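Local coordinates for periplasmic cell division protein (SufI) (Aquifex aeolicus, PDB 6SYY), which probably acts as a copper-dependent oxidoreductase of the multicopper oxidase family, coupling substrate oxidation to the reduction of dioxygen, at residues V84-I87 with D88-Y91; Y134-K137 with D138-Y142; R308-S311 with V312-I316; G468-R471 with A472-G476; C509-L512 with E513-D516. One frame throughout, in Å; residues are numbered along the deposited sequence.

Interaction 1 of 5, residues V84-I87 with D88-Y91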
loop_
_atom_site.group_PDB
_atom_site.type_symbol
_atom_site.label_atom_id
_atom_site.label_comp_id
_atom_site.label_asym_id
_atom_site.label_seq_id
_atom_site.Cartn_x
_atom_site.Cartn_y
_atom_site.Cartn_z
ATOM N N VAL A 84 1.524 -17.815 1.161
ATOM C CA VAL A 84 2.685 -17.065 0.698
ATOM C C VAL A 84 2.663 -17.024 -0.819
ATOM O O VAL A 84 2.156 -17.934 -1.481
ATOM C CB VAL A 84 4.029 -17.661 1.188
ATOM C CG1 VAL A 84 4.137 -17.583 2.697
ATOM C CG2 VAL A 84 4.199 -19.094 0.708
ATOM N N TYR A 85 3.202 -15.944 -1.367
ATOM C CA TYR A 85 3.568 -15.890 -2.774
ATOM C C TYR A 85 4.978 -16.452 -2.903
ATOM O O TYR A 85 5.909 -15.946 -2.268
ATOM C CB TYR A 85 3.507 -14.456 -3.302
ATOM C CG TYR A 85 2.111 -13.919 -3.551
ATOM C CD1 TYR A 85 1.197 -14.626 -4.325
ATOM C CD2 TYR A 85 1.712 -12.698 -3.020
ATOM C CE1 TYR A 85 -0.082 -14.128 -4.560
ATOM C CE2 TYR A 85 0.441 -12.193 -3.249
ATOM C CZ TYR A 85 -0.452 -12.911 -4.017
ATOM O OH TYR A 85 -1.714 -12.408 -4.242
ATOM N N GLU A 86 5.133 -17.512 -3.694
ATOM C CA GLU A 86 6.441 -18.112 -3.931
ATOM C C GLU A 86 6.970 -17.637 -5.277
ATOM O O GLU A 86 6.328 -17.840 -6.314
ATOM C CB GLU A 86 6.395 -19.640 -3.888
ATOM C CG GLU A 86 7.769 -20.263 -4.143
ATOM C CD GLU A 86 7.893 -21.690 -3.643
ATOM O OE1 GLU A 86 6.873 -22.273 -3.222
ATOM O OE2 GLU A 86 9.020 -22.230 -3.672
ATOM N N ILE A 87 8.137 -16.999 -5.250
ATOM C CA ILE A 87 8.821 -16.516 -6.441
ATOM C C ILE A 87 10.274 -16.938 -6.312
ATOM O O ILE A 87 10.990 -16.435 -5.437
ATOM C CB ILE A 87 8.717 -14.994 -6.594
ATOM C CG1 ILE A 87 7.255 -14.552 -6.599
ATOM C CG2 ILE A 87 9.414 -14.550 -7.863
ATOM C CD1 ILE A 87 7.077 -13.060 -6.446
ATOM N N ASP A 88 10.710 -17.865 -7.167
ATOM C CA ASP A 88 12.113 -18.283 -7.214
ATOM C C ASP A 88 12.575 -18.790 -5.847
ATOM O O ASP A 88 13.634 -18.411 -5.343
ATOM C CB ASP A 88 13.000 -17.137 -7.711
ATOM C CG ASP A 88 14.358 -17.607 -8.192
ATOM O OD1 ASP A 88 14.405 -18.402 -9.155
ATOM O OD2 ASP A 88 15.378 -17.164 -7.619
ATOM N N ASN A 89 11.745 -19.640 -5.236
ATOM C CA ASN A 89 12.041 -20.252 -3.936
ATOM C C ASN A 89 12.240 -19.203 -2.842
ATOM O O ASN A 89 13.061 -19.371 -1.936
ATOM C CB ASN A 89 13.250 -21.185 -4.026
ATOM C CG ASN A 89 12.854 -22.641 -3.969
ATOM O OD1 ASN A 89 12.238 -23.164 -4.898
ATOM N ND2 ASN A 89 13.196 -23.306 -2.870
ATOM N N GLU A 90 11.480 -18.116 -2.927
ATOM C CA GLU A 90 11.429 -17.088 -1.899
ATOM C C GLU A 90 9.974 -16.806 -1.566
ATOM O O GLU A 90 9.121 -16.786 -2.457
ATOM C CB GLU A 90 12.111 -15.792 -2.353
ATOM C CG GLU A 90 13.624 -15.866 -2.425
ATOM C CD GLU A 90 14.232 -14.600 -2.999
ATOM O OE1 GLU A 90 14.411 -14.526 -4.233
ATOM O OE2 GLU A 90 14.517 -13.674 -2.215
ATOM N N TYR A 91 9.691 -16.585 -0.287
ATOM C CA TYR A 91 8.337 -16.285 0.159
ATOM C C TYR A 91 8.156 -14.775 0.269
ATOM O O TYR A 91 8.938 -14.100 0.948
ATOM C CB TYR A 91 8.037 -16.959 1.500
ATOM C CG TYR A 91 7.866 -18.466 1.425
ATOM C CD1 TYR A 91 7.733 -19.119 0.203
ATOM C CD2 TYR A 91 7.825 -19.233 2.582
ATOM C CE1 TYR A 91 7.573 -20.497 0.142
ATOM C CE2 TYR A 91 7.666 -20.605 2.529
ATOM C CZ TYR A 91 7.540 -21.233 1.311
ATOM O OH TYR A 91 7.384 -22.604 1.271
#
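Val-84 and Tyr-91 face each other across a tight two-residue reversal at the end of strand 80-86 of a cupredoxin-type domain, closed by a single beta bridge between Glu-86 and Tyr-91. Asp-88 and Asn-89 make the reversal, both with positive phi. The main side-chain contact is a CH-pi interaction: CG2 of Val-84 stands over the centre of the Tyr-91 ring, 3.6 Å from its centroid. A chi1 of -64° places this methyl of Val-84 in the crowded position between backbone N and carbonyl carbon, whereas its CG1 lies beside the N and comes only to 4.0 Å from Tyr-91 CG.

Glu-86 serves the rim of the same ring. Its CG is anti to the backbone N and the chain runs on extended, bringing OE1 to 3.9 Å from Tyr-91 CE1 with the carboxylate turned 84° to the ring plane. Lys-68 on the neighbouring strand ties the two ends together, by a salt bridge to Glu-86 OE1 and a hydrogen bond to Tyr-91 OH. Ile-87 leans the other way, onto Phe-55 and Pro-93, and the Tyr-85 ring leads off to meet that of Tyr-158, near the copper ligand His-159. The backbone closes the turn unevenly: Glu-90 N to Ile-87 O is weak at 3.1 Å, while Ile-87 N reaches Glu-90 O in the carbonyl plane at 3.0 Å and 168°.

Interaction 2 of 5, residues Y134-K137 with D138-Y142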
loop_
_atom_site.group_PDB
_atom_site.type_symbol
_atom_site.label_atom_id
_atom_site.label_comp_id
_atom_site.label_asym_id
_atom_site.label_seq_id
_atom_site.Cartn_x
_atom_site.Cartn_y
_atom_site.Cartn_z
ATOM N N TYR A 134 -11.083 -11.495 -13.532
ATOM C CA TYR A 134 -10.094 -12.407 -14.084
ATOM C C TYR A 134 -9.568 -13.406 -13.065
ATOM O O TYR A 134 -8.645 -14.163 -13.381
ATOM C CB TYR A 134 -8.931 -11.613 -14.679
ATOM C CG TYR A 134 -9.320 -10.909 -15.946
ATOM C CD1 TYR A 134 -9.505 -11.623 -17.123
ATOM C CD2 TYR A 134 -9.523 -9.539 -15.970
ATOM C CE1 TYR A 134 -9.872 -10.994 -18.293
ATOM C CE2 TYR A 134 -9.894 -8.895 -17.139
ATOM C CZ TYR A 134 -10.067 -9.630 -18.299
ATOM O OH TYR A 134 -10.438 -9.008 -19.469
ATOM N N ALA A 135 -10.118 -13.416 -11.854
ATOM C CA ALA A 135 -9.672 -14.361 -10.842
ATOM C C ALA A 135 -9.792 -15.786 -11.363
ATOM O O ALA A 135 -10.739 -16.129 -12.077
ATOM C CB ALA A 135 -10.487 -14.191 -9.560
ATOM N N VAL A 136 -8.812 -16.614 -11.021
ATOM C CA VAL A 136 -8.747 -17.985 -11.505
ATOM C C VAL A 136 -8.975 -18.932 -10.335
ATOM O O VAL A 136 -8.698 -18.602 -9.175
ATOM C CB VAL A 136 -7.403 -18.278 -12.202
ATOM C CG1 VAL A 136 -7.207 -17.338 -13.373
ATOM C CG2 VAL A 136 -6.253 -18.146 -11.216
ATOM N N LYS A 137 -9.486 -20.118 -10.653
ATOM C CA LYS A 137 -9.785 -21.120 -9.646
ATOM C C LYS A 137 -8.497 -21.755 -9.116
ATOM O O LYS A 137 -7.414 -21.604 -9.689
ATOM C CB LYS A 137 -10.702 -22.197 -10.226
ATOM C CG LYS A 137 -12.045 -21.683 -10.730
ATOM C CD LYS A 137 -12.882 -22.816 -11.306
ATOM C CE LYS A 137 -14.342 -22.412 -11.454
ATOM N NZ LYS A 137 -14.504 -21.216 -12.325
ATOM N N ASP A 138 -8.626 -22.470 -7.997
ATOM C CA ASP A 138 -7.501 -23.225 -7.457
ATOM C C ASP A 138 -7.019 -24.238 -8.490
ATOM O O ASP A 138 -7.819 -24.893 -9.162
ATOM C CB ASP A 138 -7.903 -23.934 -6.156
ATOM C CG ASP A 138 -6.772 -24.779 -5.562
ATOM O OD1 ASP A 138 -5.755 -24.205 -5.106
ATOM O OD2 ASP A 138 -6.907 -26.021 -5.542
ATOM N N GLY A 139 -5.697 -24.349 -8.625
ATOM C CA GLY A 139 -5.090 -25.156 -9.660
ATOM C C GLY A 139 -4.933 -24.465 -10.996
ATOM O O GLY A 139 -4.293 -25.029 -11.892
ATOM N N GLU A 140 -5.480 -23.266 -11.163
ATOM C CA GLU A 140 -5.426 -22.557 -12.432
ATOM C C GLU A 140 -4.344 -21.482 -12.415
ATOM O O GLU A 140 -3.791 -21.119 -11.373
ATOM C CB GLU A 140 -6.791 -21.943 -12.770
ATOM C CG GLU A 140 -7.770 -22.945 -13.390
ATOM C CD GLU A 140 -9.101 -22.322 -13.776
ATOM O OE1 GLU A 140 -9.320 -21.126 -13.467
ATOM O OE2 GLU A 140 -9.926 -23.036 -14.388
ATOM N N THR A 141 -4.051 -20.970 -13.605
ATOM C CA THR A 141 -2.992 -19.994 -13.806
ATOM C C THR A 141 -3.554 -18.812 -14.578
ATOM O O THR A 141 -4.254 -19.003 -15.580
ATOM C CB THR A 141 -1.812 -20.613 -14.570
ATOM O OG1 THR A 141 -1.191 -21.621 -13.761
ATOM C CG2 THR A 141 -0.784 -19.552 -14.933
ATOM N N TYR A 142 -3.264 -17.599 -14.114
ATOM C CA TYR A 142 -3.563 -16.401 -14.887
ATOM C C TYR A 142 -2.262 -15.851 -15.451
ATOM O O TYR A 142 -1.383 -15.424 -14.698
ATOM C CB TYR A 142 -4.277 -15.330 -14.065
ATOM C CG TYR A 142 -4.729 -14.187 -14.942
ATOM C CD1 TYR A 142 -5.838 -14.321 -15.764
ATOM C CD2 TYR A 142 -4.024 -12.993 -14.984
ATOM C CE1 TYR A 142 -6.249 -13.291 -16.585
ATOM C CE2 TYR A 142 -4.428 -11.958 -15.803
ATOM C CZ TYR A 142 -5.541 -12.113 -16.601
ATOM O OH TYR A 142 -5.948 -11.087 -17.420
#
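Tyr-142 sets its hydroxyl over one face of the Tyr-134 ring, offset toward the rim, with OH 3.6 Å from Tyr-134 CD1. The two rings cross obliquely, their planes 47° apart, and Tyr-134 CB also packs 3.7 Å from Tyr-142 CE1. Tyr-134 is poorly ordered, whereas the Tyr-142 hydroxyl is hydrogen-bonded to Lys-127 O. Val-136 meets Tyr-142 at about a right angle: its CG1 packs 3.6 Å from Tyr-142 CB, near the root of that side chain, where a chi1 of -173°, with CG anti to the backbone N, carries the ring across to Tyr-134.

The arms carrying these pairs are joined by a type II beta turn, Lys-137 to Glu-140, that leads into strand 141-143 of a cupredoxin-type domain, with Gly-139 in the third position at positive phi. Glu-140 N donates to Lys-137 O at 2.9 Å. The Glu-140 side chain then folds back beside that of Lys-137, both pointing the same way, and its OE1 accepts Lys-137 N at 3.0 Å from above the carboxylate plane. The first residue of the turn is thus gripped through both its carbonyl and its N-H. The ammonium takes no part in this grip, since Lys-137 NZ stays 5.3 Å from Glu-140 OE1.

Interaction 3 of 5, residues R308-S311 with V312-I316; sequences RDAS and VNDVI
Ser-311 and Asp-314 hold each other by two reciprocal hydrogen bonds, and this is the tight part of the contact. Asp-314 N donates to Ser-311 O at 3.0 Å, closing the turn, while Ser-311 N returns a nearly straight bond of 2.8 Å to Asp-314 OD2, with an angle of 165° at the hydrogen. A chi1 of -76° keeps the Asp-314 CG beside its own backbone N, and the donor comes from well above the carboxylate plane, 65° out of it. Arg-267 NE forms a salt bridge with the same OD2, so one oxygen serves both the turn and strand 261-267. Ala-310 CB touches both Asp-314 OD2 at 3.6 Å and Ile-316 CD1 at 3.8 Å, and also packs on Val-368.

On the solvent side the side chains engage residues 308-311 far less. Asn-313 is exposed at the apex, and its side chain makes no contact with that segment. Val-312 points its CB away, its side chain touching Arg-245 and Asp-371, and Ser-311 OG remains 4.0 Å from Asp-314 OD2. The whole is a type II beta turn, Ser-311 to Asp-314, delivering the chain into strand 315-321 of a beta-rich cupredoxin-type domain.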
loop_
_atom_site.group_PDB
_atom_site.type_symbol
_atom_site.label_atom_id
_atom_site.label_comp_id
_atom_site.label_asym_id
_atom_site.label_seq_id
_atom_site.Cartn_x
_atom_site.Cartn_y
_atom_site.Cartn_z
ATOM N N ARG A 308 21.981 10.035 13.105
ATOM C CA ARG A 308 23.031 10.874 13.674
ATOM C C ARG A 308 22.473 11.878 14.675
ATOM O O ARG A 308 23.237 12.418 15.482
ATOM C CB ARG A 308 23.792 11.606 12.570
ATOM C CG ARG A 308 24.556 10.687 11.641
ATOM C CD ARG A 308 25.181 11.439 10.477
ATOM N NE ARG A 308 24.174 12.018 9.592
ATOM C CZ ARG A 308 24.455 12.684 8.476
ATOM N NH1 ARG A 308 25.718 12.853 8.102
ATOM N NH2 ARG A 308 23.475 13.181 7.731
ATOM N N ASP A 309 21.160 12.145 14.636
ATOM C CA ASP A 309 20.523 12.932 15.690
ATOM C C ASP A 309 20.687 12.277 17.049
ATOM O O ASP A 309 20.698 12.966 18.074
ATOM C CB ASP A 309 19.030 13.108 15.408
ATOM C CG ASP A 309 18.755 13.962 14.199
ATOM O OD1 ASP A 309 19.719 14.465 13.587
ATOM O OD2 ASP A 309 17.566 14.137 13.861
ATOM N N ALA A 310 20.789 10.956 17.076
ATOM C CA ALA A 310 20.845 10.181 18.303
ATOM C C ALA A 310 22.290 9.901 18.700
ATOM O O ALA A 310 23.218 10.006 17.895
ATOM C CB ALA A 310 20.078 8.865 18.132
ATOM N N SER A 311 22.469 9.542 19.963
ATOM C CA SER A 311 23.764 9.137 20.480
ATOM C C SER A 311 23.853 7.620 20.496
ATOM O O SER A 311 22.838 6.921 20.553
ATOM C CB SER A 311 23.987 9.685 21.890
ATOM O OG SER A 311 23.772 11.084 21.923
ATOM N N VAL A 312 25.084 7.111 20.435
ATOM C CA VAL A 312 25.281 5.681 20.618
ATOM C C VAL A 312 24.677 5.276 21.955
ATOM O O VAL A 312 24.805 5.992 22.957
ATOM C CB VAL A 312 26.774 5.329 20.529
ATOM C CG1 VAL A 312 26.990 3.839 20.768
ATOM C CG2 VAL A 312 27.327 5.742 19.175
ATOM N N ASN A 313 23.973 4.145 21.954
ATOM C CA ASN A 313 23.228 3.522 23.056
ATOM C C ASN A 313 21.821 4.090 23.184
ATOM O O ASN A 313 21.079 3.643 24.062
ATOM C CB ASN A 313 23.929 3.627 24.421
ATOM C CG ASN A 313 25.253 2.903 24.445
ATOM O OD1 ASN A 313 25.450 1.920 23.728
ATOM N ND2 ASN A 313 26.172 3.386 25.269
ATOM N N ASP A 314 21.425 5.048 22.353
ATOM C CA ASP A 314 20.042 5.496 22.375
ATOM C C ASP A 314 19.120 4.416 21.825
ATOM O O ASP A 314 19.491 3.634 20.946
ATOM C CB ASP A 314 19.870 6.779 21.562
ATOM C CG ASP A 314 20.394 8.002 22.287
ATOM O OD1 ASP A 314 20.841 7.866 23.444
ATOM O OD2 ASP A 314 20.357 9.101 21.699
ATOM N N VAL A 315 17.904 4.375 22.363
ATOM C CA VAL A 315 16.830 3.554 21.821
ATOM C C VAL A 315 15.732 4.487 21.335
ATOM O O VAL A 315 15.281 5.369 22.077
ATOM C CB VAL A 315 16.296 2.543 22.852
ATOM C CG1 VAL A 315 17.312 1.429 23.052
ATOM C CG2 VAL A 315 15.994 3.226 24.176
ATOM N N ILE A 316 15.330 4.318 20.082
ATOM C CA ILE A 316 14.304 5.148 19.467
ATOM C C ILE A 316 13.094 4.263 19.218
ATOM O O ILE A 316 13.203 3.225 18.553
ATOM C CB ILE A 316 14.800 5.805 18.172
ATOM C CG1 ILE A 316 15.772 6.946 18.491
ATOM C CG2 ILE A 316 13.634 6.346 17.369
ATOM C CD1 ILE A 316 17.180 6.513 18.740
#

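Interaction 4 of 5, residues G468-R471 with A472-G476; sequences GPLR and ATDLG
A short 3-10 turn, residues 472-474, interrupts the loop between strands 461-465 and 480-483 of a cupredoxin-type domain, and Arg-471 and Asp-474 clasp one another across its start. Asp-474 N donates to Arg-471 O over a short 2.7 Å, the i to i+3 bond of such a turn. In return Arg-471 N points almost straight at Asp-474 OD2, 3.0 Å away and with 173° at the hydrogen, meeting the oxygen on its anti side but tilted out of the carboxylate plane.

The same two residues meet again through their side chains. A bend at chi3 (-86°) folds the arginine back so that one face of its guanidinium passes over OD2, off centre, with the planes of the two groups 56° apart. The resulting salt bridge is long, Arg-471 NE to Asp-474 OD2 being 4.0 Å, and it rests on charge alone because no N-H points at the oxygen. The N-H of NE is used differently: it donates to a water at 2.7 Å, which in turn donates to Asp-474 OD1 at 3.0 Å. On the apolar side Leu-470 CG rests 3.9 Å from Asp-474 CB, and Leu-470 CD2 lies 4.2 Å from Leu-475 CD2.

Arg-465 NH1 adds a salt bridge to Asp-474 OD1, and its NH2 lies close to Arg-471 NH2. With a backbone amide, a water and two arginines gathered about it, this buried carboxylate is probably stabilised in its negative form, and in turn probably compensates the charge of both guanidinium groups.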
loop_
_atom_site.group_PDB
_atom_site.type_symbol
_atom_site.label_atom_id
_atom_site.label_comp_id
_atom_site.label_asym_id
_atom_site.label_seq_id
_atom_site.Cartn_x
_atom_site.Cartn_y
_atom_site.Cartn_z
ATOM N N GLY A 468 -9.022 20.224 7.202
ATOM C CA GLY A 468 -7.772 20.851 7.558
ATOM C C GLY A 468 -6.829 20.967 6.379
ATOM O O GLY A 468 -7.188 20.666 5.237
ATOM N N PRO A 469 -5.604 21.414 6.630
ATOM C CA PRO A 469 -4.626 21.510 5.545
ATOM C C PRO A 469 -4.190 20.131 5.091
ATOM O O PRO A 469 -4.378 19.126 5.781
ATOM C CB PRO A 469 -3.464 22.277 6.181
ATOM C CG PRO A 469 -3.557 21.934 7.626
ATOM C CD PRO A 469 -5.032 21.822 7.924
ATOM N N LEU A 470 -3.608 20.093 3.896
ATOM C CA LEU A 470 -2.953 18.879 3.438
ATOM C C LEU A 470 -1.826 18.502 4.392
ATOM O O LEU A 470 -1.160 19.364 4.973
ATOM C CB LEU A 470 -2.410 19.070 2.020
ATOM C CG LEU A 470 -3.253 18.562 0.850
ATOM C CD1 LEU A 470 -4.700 18.977 0.998
ATOM C CD2 LEU A 470 -2.688 19.080 -0.462
ATOM N N ARG A 471 -1.630 17.207 4.572
ATOM C CA ARG A 471 -0.514 16.697 5.349
ATOM C C ARG A 471 0.597 16.263 4.403
ATOM O O ARG A 471 0.372 16.061 3.206
ATOM C CB ARG A 471 -0.970 15.540 6.239
ATOM C CG ARG A 471 -2.236 15.887 7.011
ATOM C CD ARG A 471 -2.693 14.771 7.929
ATOM N NE ARG A 471 -3.542 13.793 7.258
ATOM C CZ ARG A 471 -4.864 13.892 7.147
ATOM N NH1 ARG A 471 -5.507 14.935 7.651
ATOM N NH2 ARG A 471 -5.549 12.941 6.529
ATOM N N ALA A 472 1.814 16.156 4.948
ATOM C CA ALA A 472 2.963 15.804 4.118
ATOM C C ALA A 472 2.704 14.519 3.350
ATOM O O ALA A 472 3.089 14.390 2.182
ATOM C CB ALA A 472 4.216 15.662 4.980
ATOM N N THR A 473 2.026 13.566 3.986
ATOM C CA THR A 473 1.680 12.310 3.338
ATOM C C THR A 473 0.588 12.464 2.286
ATOM O O THR A 473 0.316 11.501 1.564
ATOM C CB THR A 473 1.247 11.290 4.391
ATOM O OG1 THR A 473 0.164 11.826 5.165
ATOM C CG2 THR A 473 2.412 10.966 5.314
ATOM N N ASP A 474 -0.042 13.635 2.181
ATOM C CA ASP A 474 -1.030 13.895 1.138
ATOM C C ASP A 474 -0.415 14.425 -0.149
ATOM O O ASP A 474 -1.133 14.573 -1.143
ATOM C CB ASP A 474 -2.080 14.908 1.620
ATOM C CG ASP A 474 -3.057 14.319 2.614
ATOM O OD1 ASP A 474 -3.378 13.119 2.496
ATOM O OD2 ASP A 474 -3.518 15.068 3.504
ATOM N N LEU A 475 0.880 14.719 -0.154
ATOM C CA LEU A 475 1.512 15.384 -1.280
ATOM C C LEU A 475 1.921 14.376 -2.350
ATOM O O LEU A 475 1.800 13.160 -2.184
ATOM C CB LEU A 475 2.725 16.185 -0.807
ATOM C CG LEU A 475 2.427 17.204 0.294
ATOM C CD1 LEU A 475 3.701 17.870 0.778
ATOM C CD2 LEU A 475 1.432 18.247 -0.198
ATOM N N GLY A 476 2.410 14.903 -3.467
ATOM C CA GLY A 476 2.923 14.058 -4.523
ATOM C C GLY A 476 1.839 13.285 -5.257
ATOM O O GLY A 476 0.649 13.608 -5.214
HETATM O O HOH W 1 -3.085 12.025 5.260
#

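Interaction 5 of 5, residues C509-L512 with E513-D516. With CU (copper (II) ion), chain B; CU (copper (II) ion), chain E.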
loop_
_atom_site.group_PDB
_atom_site.type_symbol
_atom_site.label_atom_id
_atom_site.label_comp_id
_atom_site.label_asym_id
_atom_site.label_seq_id
_atom_site.Cartn_x
_atom_site.Cartn_y
_atom_site.Cartn_z
ATOM N N CYS A 509 -12.837 1.323 -1.476
ATOM C CA CYS A 509 -12.187 1.543 -0.196
ATOM C C CYS A 509 -11.117 0.488 0.025
ATOM O O CYS A 509 -11.278 -0.671 -0.363
ATOM C CB CYS A 509 -13.214 1.486 0.927
ATOM S SG CYS A 509 -12.511 1.636 2.559
ATOM N N HIS A 510 -10.011 0.887 0.651
ATOM C CA HIS A 510 -8.920 -0.046 0.883
ATOM C C HIS A 510 -8.925 -0.617 2.290
ATOM O O HIS A 510 -7.949 -1.263 2.690
ATOM C CB HIS A 510 -7.571 0.599 0.584
ATOM C CG HIS A 510 -6.536 -0.388 0.155
ATOM N ND1 HIS A 510 -5.881 -1.214 1.044
ATOM C CD2 HIS A 510 -6.074 -0.717 -1.075
ATOM C CE1 HIS A 510 -5.046 -1.994 0.382
ATOM N NE2 HIS A 510 -5.141 -1.711 -0.905
ATOM N N ILE A 511 -9.985 -0.384 3.058
ATOM C CA ILE A 511 -10.261 -1.243 4.204
ATOM C C ILE A 511 -10.781 -2.556 3.628
ATOM O O ILE A 511 -11.846 -2.585 3.004
ATOM C CB ILE A 511 -11.265 -0.604 5.171
ATOM C CG1 ILE A 511 -10.615 0.584 5.893
ATOM C CG2 ILE A 511 -11.769 -1.627 6.173
ATOM C CD1 ILE A 511 -11.560 1.377 6.757
ATOM N N LEU A 512 -10.008 -3.634 3.798
ATOM C CA LEU A 512 -10.222 -4.839 3.000
ATOM C C LEU A 512 -11.609 -5.428 3.221
ATOM O O LEU A 512 -12.230 -5.937 2.280
ATOM C CB LEU A 512 -9.142 -5.869 3.316
ATOM C CG LEU A 512 -7.745 -5.390 2.937
ATOM C CD1 LEU A 512 -6.743 -6.516 3.080
ATOM C CD2 LEU A 512 -7.748 -4.835 1.519
ATOM N N GLU A 513 -12.114 -5.364 4.452
ATOM C CA GLU A 513 -13.462 -5.851 4.718
ATOM C C GLU A 513 -14.500 -5.020 3.971
ATOM O O GLU A 513 -15.410 -5.574 3.347
ATOM C CB GLU A 513 -13.738 -5.855 6.221
ATOM C CG GLU A 513 -13.041 -6.981 6.969
ATOM C CD GLU A 513 -11.532 -6.825 6.987
ATOM O OE1 GLU A 513 -11.053 -5.680 7.140
ATOM O OE2 GLU A 513 -10.824 -7.844 6.835
ATOM N N HIS A 514 -14.376 -3.686 4.021
ATOM C CA HIS A 514 -15.270 -2.816 3.253
ATOM C C HIS A 514 -15.276 -3.209 1.785
ATOM O O HIS A 514 -16.336 -3.394 1.176
ATOM C CB HIS A 514 -14.845 -1.355 3.385
ATOM C CG HIS A 514 -15.013 -0.788 4.757
ATOM N ND1 HIS A 514 -14.633 0.498 5.079
ATOM C CD2 HIS A 514 -15.511 -1.331 5.892
ATOM C CE1 HIS A 514 -14.890 0.723 6.355
ATOM N NE2 HIS A 514 -15.420 -0.373 6.873
ATOM N N HIS A 515 -14.084 -3.319 1.200
ATOM C CA HIS A 515 -13.962 -3.786 -0.174
ATOM C C HIS A 515 -14.632 -5.145 -0.355
ATOM O O HIS A 515 -15.378 -5.353 -1.319
ATOM C CB HIS A 515 -12.482 -3.828 -0.558
ATOM C CG HIS A 515 -12.174 -4.738 -1.701
ATOM N ND1 HIS A 515 -11.962 -6.089 -1.537
ATOM C CD2 HIS A 515 -12.039 -4.493 -3.026
ATOM C CE1 HIS A 515 -11.716 -6.640 -2.710
ATOM N NE2 HIS A 515 -11.757 -5.694 -3.632
ATOM N N ASP A 516 -14.409 -6.070 0.585
ATOM C CA ASP A 516 -14.968 -7.413 0.452
ATOM C C ASP A 516 -16.490 -7.397 0.524
ATOM O O ASP A 516 -17.158 -8.172 -0.172
ATOM C CB ASP A 516 -14.395 -8.338 1.526
ATOM C CG ASP A 516 -13.072 -8.960 1.119
ATOM O OD1 ASP A 516 -12.716 -8.874 -0.073
ATOM O OD2 ASP A 516 -12.387 -9.536 1.990
HETATM CU CU CU B . -14.168 1.878 3.719
HETATM CU CU CU E . -4.180 -2.738 -2.736
#
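Cys-509 and His-514 both bind one copper ion, Cys-509 SG and His-514 ND1 each at 2.0 Å, and His-451 completes this mononuclear, type 1 site of a multicopper oxidase. In the His-Cys-His motif of the family, the neighbours of the cysteine reach the trinuclear cluster: His-510 NE2 binds a second copper at 2.3 Å, together with His-120 and His-159. The cysteine sulfur has a further partner, Ile-511 N, which donates to Cys-509 SG at 3.3 Å.

Ile-511 is the N-cap of helix 512-516, so the carbonyls of Ile-511 and Leu-512 accept amides of the first helical turn. His-515 N gives Ile-511 O a straight bond of 3.0 Å (170°), and Asp-516 N reaches Leu-512 O at 2.8 Å. The acidic side chains are satisfied outside: Glu-513 by Tyr-218, Asn-257 and Phe-226 N, and Asp-516 by the amides of Thr-166 and Gly-167. His-515 ND1 donates only weakly to Asp-516 OD1.

The His-514 imidazole, held by copper at ND1 and hydrogen-bonded at NE2, is also closely packed. Cys-509 SG lies at its edge, and the Ile-511 side chain runs alongside; being anti to the backbone N, its CG2 lies over the ring centre, 3.6 Å from the centroid and 8° off its normal.

How the interactions relate
Along the chain the five contacts follow in series, each a local turn or loop in a different place in the fold. Interactions 1 and 2 lie in the N-terminal multicopper oxidase region, where strands 80-86 and 141-143 are joined through the paired strands 63-72 and 102-110; their centres are 17 Å apart and they do not touch. Interaction 3, in the middle region, is the outlier, its centre 50 Å from that of interaction 2. Interactions 4 and 5 share the C-terminal region, with centres 23 Å apart. Interaction 5 supplies copper ligands directly, while interaction 1 approaches the cluster through Tyr-85 near His-159. Interactions 2, 3 and 4 are turns and loops outside the copper sites, the centre of interaction 3 lying 39 Å from that of interaction 5.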